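Local structure of HTH cro/C1-type domain-containing protein (Thermotoga maritima, 2WUS) at residues E3-L8 with G43-L48; R13-E18 with F64-P69; Y53-I58 with E71-Y76. The protein is RodZ, a membrane-anchored cell-shape protein whose cytoplasmic helix-turn-helix domain, the part described here, probably binds the bacterial actin MreB and is of a kind that often binds DNA. All coordinates share one frame; numbering follows the deposited sequence.

Contact 1. Residues E3-L8 with G43-L48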
loop_
_atom_site.group_PDB
_atom_site.type_symbol
_atom_site.label_atom_id
_atom_site.label_comp_id
_atom_site.label_asym_id
_atom_site.label_seq_id
_atom_site.Cartn_x
_atom_site.Cartn_y
_atom_site.Cartn_z
ATOM N N GLU C 3 0.970 24.406 -21.590
ATOM C CA GLU C 3 0.749 25.820 -21.336
ATOM C C GLU C 3 0.353 25.946 -19.877
ATOM O O GLU C 3 0.814 26.839 -19.172
ATOM C CB GLU C 3 -0.322 26.393 -22.267
ATOM C CG GLU C 3 0.240 26.992 -23.567
ATOM C CD GLU C 3 1.438 26.218 -24.127
ATOM O OE1 GLU C 3 2.474 26.860 -24.426
ATOM O OE2 GLU C 3 1.350 24.976 -24.269
ATOM N N LYS C 4 -0.473 25.012 -19.417
ATOM C CA LYS C 4 -0.872 24.966 -18.018
ATOM C C LYS C 4 0.285 24.654 -17.057
ATOM O O LYS C 4 0.272 25.110 -15.912
ATOM C CB LYS C 4 -2.018 23.977 -17.826
ATOM C CG LYS C 4 -3.332 24.655 -17.502
ATOM C CD LYS C 4 -4.399 24.327 -18.525
ATOM C CE LYS C 4 -5.379 25.485 -18.681
ATOM N NZ LYS C 4 -5.883 25.993 -17.372
ATOM N N TRP C 5 1.267 23.872 -17.512
ATOM C CA TRP C 5 2.495 23.645 -16.743
ATOM C C TRP C 5 3.280 24.959 -16.622
ATOM O O TRP C 5 3.752 25.324 -15.540
ATOM C CB TRP C 5 3.392 22.589 -17.404
ATOM C CG TRP C 5 2.959 21.159 -17.277
ATOM C CD1 TRP C 5 1.889 20.674 -16.566
ATOM C CD2 TRP C 5 3.575 20.005 -17.870
ATOM N NE1 TRP C 5 1.813 19.305 -16.688
ATOM C CE2 TRP C 5 2.858 18.875 -17.493
ATOM C CE3 TRP C 5 4.702 19.840 -18.700
ATOM C CZ2 TRP C 5 3.195 17.586 -17.889
ATOM C CZ3 TRP C 5 5.039 18.555 -19.101
ATOM C CH2 TRP C 5 4.294 17.451 -18.697
ATOM N N LYS C 6 3.424 25.656 -17.749
ATOM C CA LYS C 6 4.150 26.916 -17.792
ATOM C C LYS C 6 3.572 27.878 -16.771
ATOM O O LYS C 6 4.304 28.504 -16.011
ATOM C CB LYS C 6 4.084 27.529 -19.187
ATOM C CG LYS C 6 5.060 26.931 -20.183
ATOM C CD LYS C 6 5.146 27.790 -21.443
ATOM C CE LYS C 6 5.998 27.121 -22.504
ATOM N NZ LYS C 6 7.399 26.928 -22.038
ATOM N N GLU C 7 2.249 27.978 -16.760
ATOM C CA GLU C 7 1.533 28.811 -15.806
ATOM C C GLU C 7 1.691 28.255 -14.395
ATOM O O GLU C 7 1.558 28.970 -13.401
ATOM C CB GLU C 7 0.057 28.887 -16.185
ATOM C CG GLU C 7 -0.821 27.903 -15.456
ATOM C CD GLU C 7 -2.279 27.997 -15.886
ATOM O OE1 GLU C 7 -2.559 27.761 -17.088
ATOM O OE2 GLU C 7 -3.141 28.305 -15.023
ATOM N N LEU C 8 1.973 26.961 -14.324
ATOM C CA LEU C 8 2.262 26.319 -13.065
ATOM C C LEU C 8 3.538 26.937 -12.527
ATOM O O LEU C 8 3.513 27.664 -11.540
ATOM C CB LEU C 8 2.464 24.824 -13.281
ATOM C CG LEU C 8 2.169 23.880 -12.118
ATOM C CD1 LEU C 8 3.264 22.848 -12.031
ATOM C CD2 LEU C 8 2.026 24.651 -10.811
ATOM N N GLY C 43 8.427 25.520 -16.472
ATOM C CA GLY C 43 7.332 24.658 -16.880
ATOM C C GLY C 43 7.750 23.404 -17.619
ATOM O O GLY C 43 6.960 22.842 -18.373
ATOM N N ASP C 44 8.979 22.952 -17.401
ATOM C CA ASP C 44 9.535 21.855 -18.197
ATOM C C ASP C 44 9.645 20.544 -17.406
ATOM O O ASP C 44 10.677 20.239 -16.794
ATOM C CB ASP C 44 10.892 22.258 -18.788
ATOM C CG ASP C 44 11.615 21.095 -19.431
ATOM O OD1 ASP C 44 12.848 20.984 -19.249
ATOM O OD2 ASP C 44 10.946 20.281 -20.106
ATOM N N LEU C 45 8.582 19.751 -17.447
ATOM C CA LEU C 45 8.468 18.624 -16.540
ATOM C C LEU C 45 8.630 17.274 -17.215
ATOM O O LEU C 45 8.779 16.262 -16.537
ATOM C CB LEU C 45 7.116 18.674 -15.846
ATOM C CG LEU C 45 6.726 20.019 -15.249
ATOM C CD1 LEU C 45 5.384 19.899 -14.585
ATOM C CD2 LEU C 45 7.778 20.494 -14.254
ATOM N N LYS C 46 8.617 17.263 -18.542
ATOM C CA LYS C 46 8.491 16.022 -19.291
ATOM C C LYS C 46 9.274 14.818 -18.746
ATOM O O LYS C 46 8.690 13.746 -18.564
ATOM C CB LYS C 46 8.795 16.237 -20.766
ATOM C CG LYS C 46 8.320 15.091 -21.646
ATOM C CD LYS C 46 6.808 14.900 -21.556
ATOM C CE LYS C 46 6.367 13.784 -22.487
ATOM N NZ LYS C 46 7.549 13.190 -23.191
ATOM N N GLY C 47 10.572 14.965 -18.492
ATOM C CA GLY C 47 11.337 13.829 -17.990
ATOM C C GLY C 47 12.054 14.103 -16.683
ATOM O O GLY C 47 13.071 13.491 -16.368
ATOM N N LEU C 48 11.514 15.043 -15.924
ATOM C CA LEU C 48 12.124 15.517 -14.686
ATOM C C LEU C 48 12.436 14.352 -13.747
ATOM O O LEU C 48 13.491 14.296 -13.114
ATOM C CB LEU C 48 11.148 16.482 -13.998
ATOM C CG LEU C 48 11.589 17.620 -13.081
ATOM C CD1 LEU C 48 10.553 17.797 -11.998
ATOM C CD2 LEU C 48 12.941 17.374 -12.461
#
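Leu-45 lies over one face of the Trp-5 indole. Its CD1 methyl stands 3.8 Å from the centroid of the five-membered ring and only 12° off the ring normal, the geometry of a CH-pi contact. The leucine crosses the ring at a slant, so its CB comes down near the six-membered half, 3.9 Å from Trp-5 CZ3. At the ring's edge, close to its plane, sits the backbone oxygen Gly-43 O, 3.8 Å from Trp-5 CE3. Lys-46 N approaches the same benzo end obliquely, 3.8 Å from Trp-5 CZ3. None of these approaches is a hydrogen bond, and the two segments share no polar bond at all. With chi1 at -75°, Trp-5 CG is anti to the carbonyl carbon, which carries the indole out from helix 3-17 to the loop. Leu-8, one turn further along, joins at the margin, its CD1 4.4 Å from Leu-45 CD1.

The loop follows a Schellman motif that ends helix 34-42. Gly-43, with positive phi, is its C-prime residue: Asp-44 N bonds to Arg-39 O and Gly-43 N to Ile-40 O. Here the backbones come together, Gly-43 CA lying 4.0 Å from Lys-6 CA, and a beta carbon on this residue would point toward helix 3-17. Beyond it, Leu-45 to Leu-48 form a type I beta turn, closed by Leu-48 N bonding to Leu-45 O at 3.1 Å.

Helix 69-84 supplies the next shell. Tyr-76 accepts the indole hydrogen bond of Trp-5 NE1 on its backbone oxygen, and the two rings meet with planes about 15° apart. Leu-45 is backed by Ile-40 and also touches Tyr-76.

Contact 2. Residues R13-E18 with F64-P69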
loop_
_atom_site.group_PDB
_atom_site.type_symbol
_atom_site.label_atom_id
_atom_site.label_comp_id
_atom_site.label_asym_id
_atom_site.label_seq_id
_atom_site.Cartn_x
_atom_site.Cartn_y
_atom_site.Cartn_z
ATOM N N ARG C 13 7.471 30.535 -9.506
ATOM C CA ARG C 13 8.519 31.542 -9.617
ATOM C C ARG C 13 8.031 32.807 -8.954
ATOM O O ARG C 13 8.686 33.336 -8.058
ATOM C CB ARG C 13 8.892 31.817 -11.077
ATOM C CG ARG C 13 9.765 33.064 -11.299
ATOM C CD ARG C 13 10.502 33.036 -12.655
ATOM N NE ARG C 13 11.840 32.435 -12.550
ATOM C CZ ARG C 13 12.561 31.960 -13.571
ATOM N NH1 ARG C 13 13.763 31.442 -13.343
ATOM N NH2 ARG C 13 12.090 31.991 -14.815
ATOM N N LYS C 14 6.852 33.260 -9.374
ATOM C CA LYS C 14 6.291 34.523 -8.904
ATOM C C LYS C 14 6.104 34.559 -7.393
ATOM O O LYS C 14 6.315 35.597 -6.755
ATOM C CB LYS C 14 4.965 34.827 -9.610
ATOM C CG LYS C 14 4.226 36.033 -9.049
ATOM C CD LYS C 14 2.927 36.286 -9.799
ATOM C CE LYS C 14 2.105 37.391 -9.146
ATOM N NZ LYS C 14 0.777 37.556 -9.811
ATOM N N LYS C 15 5.713 33.424 -6.823
ATOM C CA LYS C 15 5.415 33.362 -5.400
ATOM C C LYS C 15 6.684 33.244 -4.568
ATOM O O LYS C 15 6.722 33.652 -3.406
ATOM C CB LYS C 15 4.490 32.186 -5.105
ATOM C CG LYS C 15 3.460 32.475 -4.045
ATOM C CD LYS C 15 4.065 32.571 -2.675
ATOM C CE LYS C 15 3.311 33.599 -1.844
ATOM N NZ LYS C 15 1.833 33.519 -2.034
ATOM N N ARG C 16 7.726 32.674 -5.160
ATOM C CA ARG C 16 8.979 32.530 -4.444
ATOM C C ARG C 16 9.645 33.895 -4.333
ATOM O O ARG C 16 10.160 34.271 -3.279
ATOM C CB ARG C 16 9.896 31.540 -5.156
ATOM C CG ARG C 16 11.218 31.332 -4.447
ATOM C CD ARG C 16 12.031 30.273 -5.142
ATOM N NE ARG C 16 12.046 30.486 -6.579
ATOM C CZ ARG C 16 12.828 31.373 -7.185
ATOM N NH1 ARG C 16 12.785 31.503 -8.505
ATOM N NH2 ARG C 16 13.652 32.130 -6.466
ATOM N N GLU C 17 9.606 34.637 -5.434
ATOM C CA GLU C 17 10.286 35.915 -5.528
ATOM C C GLU C 17 9.595 36.962 -4.677
ATOM O O GLU C 17 10.206 37.960 -4.296
ATOM C CB GLU C 17 10.359 36.382 -6.981
ATOM C CG GLU C 17 11.614 37.188 -7.292
ATOM C CD GLU C 17 12.450 36.574 -8.403
ATOM O OE1 GLU C 17 11.884 36.332 -9.499
ATOM O OE2 GLU C 17 13.666 36.344 -8.181
ATOM N N GLU C 18 8.323 36.731 -4.372
ATOM C CA GLU C 18 7.598 37.625 -3.483
ATOM C C GLU C 18 8.238 37.614 -2.093
ATOM O O GLU C 18 7.738 38.246 -1.171
ATOM C CB GLU C 18 6.120 37.239 -3.413
ATOM C CG GLU C 18 5.156 38.398 -3.650
ATOM C CD GLU C 18 3.712 37.948 -3.869
ATOM O OE1 GLU C 18 3.061 37.500 -2.896
ATOM O OE2 GLU C 18 3.224 38.053 -5.018
ATOM N N PHE C 64 5.821 24.731 0.855
ATOM C CA PHE C 64 6.903 25.629 1.255
ATOM C C PHE C 64 6.574 27.107 1.021
ATOM O O PHE C 64 6.903 27.958 1.843
ATOM C CB PHE C 64 8.187 25.266 0.510
ATOM C CG PHE C 64 9.276 26.289 0.643
ATOM C CD1 PHE C 64 9.835 26.573 1.886
ATOM C CD2 PHE C 64 9.749 26.964 -0.474
ATOM C CE1 PHE C 64 10.827 27.510 2.014
ATOM C CE2 PHE C 64 10.755 27.913 -0.355
ATOM C CZ PHE C 64 11.293 28.183 0.890
ATOM N N LEU C 65 5.956 27.400 -0.120
ATOM C CA LEU C 65 5.421 28.724 -0.418
ATOM C C LEU C 65 3.981 28.775 0.094
ATOM O O LEU C 65 3.477 27.796 0.626
ATOM C CB LEU C 65 5.481 28.981 -1.922
ATOM C CG LEU C 65 6.847 28.716 -2.576
ATOM C CD1 LEU C 65 6.782 28.847 -4.092
ATOM C CD2 LEU C 65 7.929 29.621 -2.015
ATOM N N GLU C 66 3.305 29.901 -0.043
ATOM C CA GLU C 66 1.969 30.012 0.543
ATOM C C GLU C 66 0.942 29.212 -0.252
ATOM O O GLU C 66 -0.235 29.195 0.093
ATOM C CB GLU C 66 1.538 31.491 0.625
ATOM C CG GLU C 66 0.253 31.770 1.424
ATOM C CD GLU C 66 -0.975 32.050 0.546
ATOM O OE1 GLU C 66 -2.114 31.908 1.048
ATOM O OE2 GLU C 66 -0.810 32.412 -0.640
ATOM N N LEU C 67 1.388 28.549 -1.313
ATOM C CA LEU C 67 0.463 28.048 -2.336
ATOM C C LEU C 67 -0.524 26.963 -1.875
ATOM O O LEU C 67 -0.279 26.276 -0.881
ATOM C CB LEU C 67 1.242 27.557 -3.557
ATOM C CG LEU C 67 1.522 28.562 -4.673
ATOM C CD1 LEU C 67 0.953 29.910 -4.308
ATOM C CD2 LEU C 67 3.025 28.651 -4.942
ATOM N N SER C 68 -1.634 26.814 -2.606
ATOM C CA SER C 68 -2.553 25.681 -2.406
ATOM C C SER C 68 -2.121 24.395 -3.133
ATOM O O SER C 68 -2.226 24.292 -4.357
ATOM C CB SER C 68 -3.969 26.037 -2.844
ATOM O OG SER C 68 -4.765 24.863 -2.894
ATOM N N PRO C 69 -1.657 23.395 -2.375
ATOM C CA PRO C 69 -1.140 22.184 -3.004
ATOM C C PRO C 69 -2.105 21.641 -4.045
ATOM O O PRO C 69 -1.706 21.198 -5.124
ATOM C CB PRO C 69 -1.036 21.215 -1.829
ATOM C CG PRO C 69 -0.802 22.084 -0.656
ATOM C CD PRO C 69 -1.643 23.301 -0.907
#
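Arg-16 and Leu-65 mark the nearest approach of the two backbones, with Arg-16 CA 6.6 Å from Leu-65 CA, at the point where the chain leaves helical geometry after helix 51-64. Lys-15 carries most of the side-chain contact. Its aliphatic stem runs past Leu-65 and Leu-67 in the opposite sense to theirs: Lys-15 CG lies 3.6 Å from Leu-67 CD1, and Lys-15 CD is 3.9 Å from Leu-65 CB. Bends at chi2 (-71°) and at both later torsions then bring the ammonium group across Glu-66, where Lys-15 NZ forms a salt bridge to Glu-66 OE2 at 3.2 Å, a weak hydrogen bond by its geometry. With an alanine here, Glu-66 would probably lose this ammonium partner, and Leu-67 CD1 the CG methylene it packs on. Leu-65 reaches further round the helix, its CD2 3.9 Å from Arg-16 CA. The Arg-16 side chain itself leads away, its guanidinium paired with Glu-41 and bonded to Ile-21 O, while Leu-65 and Leu-67 both also rest on Phe-12. The contact thus joins the end of helix 3-17 to the loop between helices 51-64 and 69-84, a helix-to-loop packing within the all-helical domain of the Cro/C1-type helix-turn-helix family.

Contact 3. Residues Y53-I58 with E71-Y76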
loop_
_atom_site.group_PDB
_atom_site.type_symbol
_atom_site.label_atom_id
_atom_site.label_comp_id
_atom_site.label_asym_id
_atom_site.label_seq_id
_atom_site.Cartn_x
_atom_site.Cartn_y
_atom_site.Cartn_z
ATOM N N TYR C 53 7.046 11.037 -8.294
ATOM C CA TYR C 53 7.958 11.943 -7.636
ATOM C C TYR C 53 7.783 13.405 -8.099
ATOM O O TYR C 53 7.969 14.339 -7.320
ATOM C CB TYR C 53 9.374 11.443 -7.837
ATOM C CG TYR C 53 9.682 10.164 -7.102
ATOM C CD1 TYR C 53 9.442 10.049 -5.735
ATOM C CD2 TYR C 53 10.258 9.072 -7.758
ATOM C CE1 TYR C 53 9.751 8.875 -5.052
ATOM C CE2 TYR C 53 10.562 7.893 -7.073
ATOM C CZ TYR C 53 10.301 7.802 -5.733
ATOM O OH TYR C 53 10.611 6.655 -5.050
ATOM N N ILE C 54 7.410 13.603 -9.359
ATOM C CA ILE C 54 7.133 14.951 -9.842
ATOM C C ILE C 54 5.975 15.556 -9.082
ATOM O O ILE C 54 5.954 16.750 -8.794
ATOM C CB ILE C 54 6.747 14.980 -11.316
ATOM C CG1 ILE C 54 7.973 14.745 -12.191
ATOM C CG2 ILE C 54 6.142 16.309 -11.645
ATOM C CD1 ILE C 54 7.634 14.355 -13.613
ATOM N N LYS C 55 4.993 14.728 -8.769
ATOM C CA LYS C 55 3.809 15.232 -8.114
ATOM C C LYS C 55 4.121 15.507 -6.654
ATOM O O LYS C 55 3.358 16.189 -5.975
ATOM C CB LYS C 55 2.631 14.262 -8.282
ATOM C CG LYS C 55 2.035 14.256 -9.671
ATOM C CD LYS C 55 1.421 12.905 -10.033
ATOM C CE LYS C 55 0.179 12.591 -9.218
ATOM N NZ LYS C 55 -0.990 13.458 -9.556
ATOM N N SER C 56 5.250 14.989 -6.175
ATOM C CA SER C 56 5.612 15.201 -4.777
ATOM C C SER C 56 6.477 16.456 -4.603
ATOM O O SER C 56 6.380 17.125 -3.577
ATOM C CB SER C 56 6.228 13.939 -4.133
ATOM O OG SER C 56 7.652 13.923 -4.175
ATOM N N TYR C 57 7.299 16.785 -5.607
ATOM C CA TYR C 57 8.022 18.061 -5.615
ATOM C C TYR C 57 7.004 19.189 -5.632
ATOM O O TYR C 57 7.109 20.148 -4.877
ATOM C CB TYR C 57 8.915 18.224 -6.846
ATOM C CG TYR C 57 9.968 17.177 -7.025
ATOM C CD1 TYR C 57 10.315 16.736 -8.286
ATOM C CD2 TYR C 57 10.612 16.623 -5.936
ATOM C CE1 TYR C 57 11.267 15.773 -8.461
ATOM C CE2 TYR C 57 11.580 15.657 -6.102
ATOM C CZ TYR C 57 11.894 15.240 -7.369
ATOM O OH TYR C 57 12.841 14.277 -7.541
ATOM N N ILE C 58 6.031 19.071 -6.525
ATOM C CA ILE C 58 4.960 20.047 -6.632
ATOM C C ILE C 58 4.243 20.253 -5.305
ATOM O O ILE C 58 4.006 21.393 -4.887
ATOM C CB ILE C 58 3.950 19.643 -7.720
ATOM C CG1 ILE C 58 4.680 19.560 -9.061
ATOM C CG2 ILE C 58 2.804 20.633 -7.778
ATOM C CD1 ILE C 58 3.817 19.203 -10.207
ATOM N N GLU C 71 -4.659 23.199 -5.750
ATOM C CA GLU C 71 -4.765 24.025 -6.946
ATOM C C GLU C 71 -3.524 23.896 -7.825
ATOM O O GLU C 71 -3.565 24.186 -9.017
ATOM C CB GLU C 71 -5.021 25.484 -6.579
ATOM C CG GLU C 71 -6.369 25.718 -5.915
ATOM C CD GLU C 71 -6.490 27.100 -5.294
ATOM O OE1 GLU C 71 -7.400 27.300 -4.457
ATOM O OE2 GLU C 71 -5.666 27.979 -5.633
ATOM N N MET C 72 -2.422 23.451 -7.232
ATOM C CA MET C 72 -1.192 23.265 -7.986
ATOM C C MET C 72 -1.131 21.899 -8.667
ATOM O O MET C 72 -0.729 21.808 -9.827
ATOM C CB MET C 72 0.036 23.473 -7.102
ATOM C CG MET C 72 0.265 24.907 -6.639
ATOM S SD MET C 72 0.282 26.132 -7.966
ATOM C CE MET C 72 -1.459 26.559 -8.070
ATOM N N LEU C 73 -1.512 20.840 -7.951
ATOM C CA LEU C 73 -1.554 19.503 -8.547
ATOM C C LEU C 73 -2.597 19.461 -9.655
ATOM O O LEU C 73 -2.355 18.899 -10.728
ATOM C CB LEU C 73 -1.848 18.428 -7.501
ATOM C CG LEU C 73 -0.640 18.021 -6.647
ATOM C CD1 LEU C 73 -1.033 17.062 -5.530
ATOM C CD2 LEU C 73 0.469 17.414 -7.510
ATOM N N LYS C 74 -3.749 20.076 -9.387
ATOM C CA LYS C 74 -4.808 20.219 -10.376
ATOM C C LYS C 74 -4.237 20.764 -11.687
ATOM O O LYS C 74 -4.460 20.200 -12.752
ATOM C CB LYS C 74 -5.919 21.128 -9.842
ATOM C CG LYS C 74 -7.287 20.901 -10.468
ATOM C CD LYS C 74 -7.796 22.158 -11.164
ATOM C CE LYS C 74 -9.105 21.889 -11.919
ATOM N NZ LYS C 74 -9.676 23.107 -12.584
ATOM N N LEU C 75 -3.492 21.860 -11.609
ATOM C CA LEU C 75 -2.823 22.384 -12.790
ATOM C C LEU C 75 -1.927 21.326 -13.412
ATOM O O LEU C 75 -1.993 21.090 -14.619
ATOM C CB LEU C 75 -1.977 23.604 -12.442
ATOM C CG LEU C 75 -2.625 24.975 -12.504
ATOM C CD1 LEU C 75 -1.577 26.012 -12.156
ATOM C CD2 LEU C 75 -3.167 25.201 -13.896
ATOM N N TYR C 76 -1.076 20.695 -12.601
ATOM C CA TYR C 76 -0.161 19.725 -13.169
ATOM C C TYR C 76 -0.967 18.727 -13.988
ATOM O O TYR C 76 -0.556 18.345 -15.078
ATOM C CB TYR C 76 0.713 19.010 -12.123
ATOM C CG TYR C 76 1.479 17.840 -12.731
ATOM C CD1 TYR C 76 2.439 18.055 -13.708
ATOM C CD2 TYR C 76 1.217 16.526 -12.364
ATOM C CE1 TYR C 76 3.132 17.004 -14.292
ATOM C CE2 TYR C 76 1.910 15.465 -12.944
ATOM C CZ TYR C 76 2.868 15.714 -13.910
ATOM O OH TYR C 76 3.569 14.687 -14.508
#
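The antiparallel packing of two consecutive helices, 51-64 and 69-84, is centred on Ile-58, Tyr-76 and Leu-73. The axes of the short segments approach to 10.0 Å with their directions 144° apart, and Ile-58 CA and Leu-73 CA, at 6.8 Å, are the nearest pair of CA atoms. Ile-58 spreads its two branches over three partners. Its CD1 abuts the root of the tyrosine, 3.7 Å from Tyr-76 CB, whereas CG2 lies 4.0 Å from Met-72 CB and equally near Leu-73 CD2.

Tyr-76 holds its CG anti to the backbone N (chi1 170°), which sends the ring across toward helix 51-64. Ile-54 covers one face near the rim, with CG2 4.0 Å from Tyr-76 CZ, the two side chains crossing at about a right angle. Lys-55 approaches the ring obliquely, through its methylenes: Lys-55 CG is 3.5 Å from Tyr-76 CE2. Its ammonium end goes on to a salt bridge with Glu-77. Leu-73 CD2 fits against the helix backbone, 3.5 Å from Lys-55 O. No hydrogen bond crosses the interface.

On helix 3-17, Phe-12 meets Ile-58 and Leu-8 meets Met-72, so that helix packs against the pair. Ser-56 points away from segment 71-76; its hydroxyl donates to Tyr-53 O at 3.2 Å, and Tyr-53 and Ser-56 pack on the chain of another protein. Helix 51-64 therefore has one side in the hydrophobic core of the helical bundle and another in a protein-protein interface, consistent with a helix-turn-helix domain that acts in protein binding.

Overall arrangement
Contact 3 is the buried one, its centre about 6 Å from the chain's centre, and is made almost wholly of apolar groups between two helices. Contacts 1 and 2 are partly buried and set loops against the same helix, 3-17, on opposite sides of that centre, their own centres about 16 Å apart. Contact 1 relies on an aromatic face and a close backbone approach; contact 2, farther from the chain's centre, alone bridges its segments with opposite charges. Contact 3 touches both others: Leu-45 CD1 lies 3.6 Å from Tyr-76 CD1, and Leu-67 CB, more loosely, 4.2 Å from Met-72 CG. Contacts 1 and 2 do not touch.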